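Local structure of penicillin-binding protein 1A (Mycobacterium tuberculosis, 5CXW) at residues 62-67 / 349-354. The protein builds and cross-links cell-wall peptidoglycan, this chain being its penicillin-sensitive transpeptidase part, which joins the peptide subunits. Sequence-based numbering, arbitrary orientation.
Sequences AAVVSI and KATMDG
Strand residues 62-67 face helix residues 349-354 with their side chains filling the space between, the CA of Val64 lying 8.6 Å from the CA of Thr351 and the CA of Ser66 8.5 Å from the CA of Met352. The methyl of Thr351, CG2, is set anti to the backbone N and meets two side chains from the same face of the strand, 4.1 Å from CG1 of Val64 and 3.9 Å from OG of Ser66. Val64 and Thr351 run past one another in opposite directions, so they touch alongside, at loose van der Waals distance. The hydroxyl of Thr351 is turned to its own helix, where OG1 hydrogen-bonds the carbonyl oxygen of Ile347, one turn earlier; Ser66 OG is likewise engaged, with Thr317 OG1 on the adjoining strand 315-323. With both hydroxyls served within their own layers, what crosses the interface is van der Waals contact, methyl to methyl and methyl to hydroxyl oxygen, without a hydrogen bond. Here the penicillin-binding transpeptidase fold, of the beta-lactamase clan, shows how a C-terminal helix is laid on a central antiparallel sheet: helix 343-356 and helix 39-53 lie on one face, while Val65 points away from helix 343-356 and touches Val211 of helix 211-222 on the other. Helix 39-53 packs against both segments, Val49 touching Val64, and Ala45 and Ala48 touching Thr351. Met352 curls its thioether toward the sheet and rests on Leu315 and Thr317, its SD still 5.5 Å from OG of Ser66. On the helix flank turned from the sheet, Lys349 NZ forms a salt bridge with Asp353 OD2 at 2.7 Å, the acceptor using its syn lone pair; NZ also hydrogen-bonds Asn281 O, and Asp353 OD1 accepts from Ala283 N.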
loop_
_atom_site.group_PDB
_atom_site.type_symbol
_atom_site.label_atom_id
_atom_site.label_comp_id
_atom_site.label_asym_id
_atom_site.label_seq_id
_atom_site.Cartn_x
_atom_site.Cartn_y
_atom_site.Cartn_z
ATOM N N ALA A 62 12.336 -8.036 1.766
ATOM C CA ALA A 62 11.355 -7.244 0.996
ATOM C C ALA A 62 10.051 -7.999 0.837
ATOM O O ALA A 62 10.011 -9.233 0.949
ATOM C CB ALA A 62 11.913 -6.868 -0.384
ATOM N N ALA A 63 8.979 -7.275 0.584
ATOM C CA ALA A 63 7.720 -7.866 0.188
ATOM C C ALA A 63 7.065 -7.008 -0.887
ATOM O O ALA A 63 7.161 -5.760 -0.818
ATOM C CB ALA A 63 6.808 -7.999 1.387
ATOM N N VAL A 64 6.429 -7.669 -1.871
ATOM C CA VAL A 64 5.778 -6.996 -2.997
ATOM C C VAL A 64 4.436 -7.661 -3.259
ATOM O O VAL A 64 4.344 -8.885 -3.361
ATOM C CB VAL A 64 6.593 -7.139 -4.288
ATOM C CG1 VAL A 64 5.975 -6.339 -5.425
ATOM C CG2 VAL A 64 8.041 -6.700 -4.100
ATOM N N VAL A 65 3.379 -6.881 -3.334
ATOM C CA VAL A 65 2.066 -7.381 -3.751
ATOM C C VAL A 65 1.484 -6.464 -4.813
ATOM O O VAL A 65 1.477 -5.238 -4.630
ATOM C CB VAL A 65 1.099 -7.459 -2.560
ATOM C CG1 VAL A 65 -0.254 -8.030 -3.027
ATOM C CG2 VAL A 65 1.686 -8.334 -1.485
ATOM N N SER A 66 1.048 -7.055 -5.947
ATOM C CA SER A 66 0.429 -6.325 -7.002
ATOM C C SER A 66 -0.988 -6.857 -7.200
ATOM O O SER A 66 -1.161 -8.120 -7.342
ATOM C CB SER A 66 1.193 -6.529 -8.305
ATOM O OG SER A 66 2.540 -6.055 -8.211
ATOM N N ILE A 67 -1.955 -5.944 -7.227
ATOM C CA ILE A 67 -3.366 -6.278 -7.376
ATOM C C ILE A 67 -3.986 -5.549 -8.570
ATOM O O ILE A 67 -3.692 -4.363 -8.829
ATOM C CB ILE A 67 -4.100 -5.895 -6.083
ATOM C CG1 ILE A 67 -3.730 -6.949 -5.003
ATOM C CG2 ILE A 67 -5.619 -5.908 -6.261
ATOM C CD1 ILE A 67 -4.170 -6.617 -3.624
ATOM N N LYS A 349 9.098 0.515 -9.043
ATOM C CA LYS A 349 9.196 0.969 -10.437
ATOM C C LYS A 349 9.490 -0.206 -11.379
ATOM O O LYS A 349 8.899 -0.342 -12.471
ATOM C CB LYS A 349 10.272 2.061 -10.585
ATOM C CG LYS A 349 10.655 2.300 -12.072
ATOM C CD LYS A 349 11.476 3.554 -12.268
ATOM C CE LYS A 349 12.119 3.531 -13.642
ATOM N NZ LYS A 349 11.103 3.669 -14.737
ATOM N N ALA A 350 10.460 -1.031 -10.988
ATOM C CA ALA A 350 10.872 -2.163 -11.819
ATOM C C ALA A 350 9.762 -3.186 -11.933
ATOM O O ALA A 350 9.511 -3.726 -13.033
ATOM C CB ALA A 350 12.109 -2.798 -11.248
ATOM N N THR A 351 9.058 -3.413 -10.839
ATOM C CA THR A 351 7.946 -4.370 -10.868
ATOM C C THR A 351 6.837 -3.836 -11.770
ATOM O O THR A 351 6.267 -4.566 -12.610
ATOM C CB THR A 351 7.416 -4.573 -9.443
ATOM O OG1 THR A 351 8.451 -5.166 -8.604
ATOM C CG2 THR A 351 6.191 -5.542 -9.472
ATOM N N MET A 352 6.509 -2.549 -11.583
ATOM C CA MET A 352 5.418 -1.934 -12.371
ATOM C C MET A 352 5.757 -1.914 -13.873
ATOM O O MET A 352 4.957 -2.353 -14.699
ATOM C CB MET A 352 5.067 -0.547 -11.867
ATOM C CG MET A 352 4.334 -0.590 -10.512
ATOM S SD MET A 352 2.632 -1.153 -10.640
ATOM C CE MET A 352 1.761 0.349 -11.119
ATOM N N ASP A 353 6.952 -1.447 -14.184
ATOM C CA ASP A 353 7.422 -1.338 -15.580
ATOM C C ASP A 353 7.376 -2.737 -16.239
ATOM O O ASP A 353 6.864 -2.922 -17.352
ATOM C CB ASP A 353 8.857 -0.780 -15.636
ATOM C CG ASP A 353 8.937 0.735 -15.401
ATOM O OD1 ASP A 353 7.894 1.429 -15.568
ATOM O OD2 ASP A 353 10.068 1.216 -15.176
ATOM N N GLY A 354 7.918 -3.731 -15.538
ATOM C CA GLY A 354 7.892 -5.086 -16.037
ATOM C C GLY A 354 6.511 -5.695 -16.213
ATOM O O GLY A 354 6.250 -6.396 -17.205
#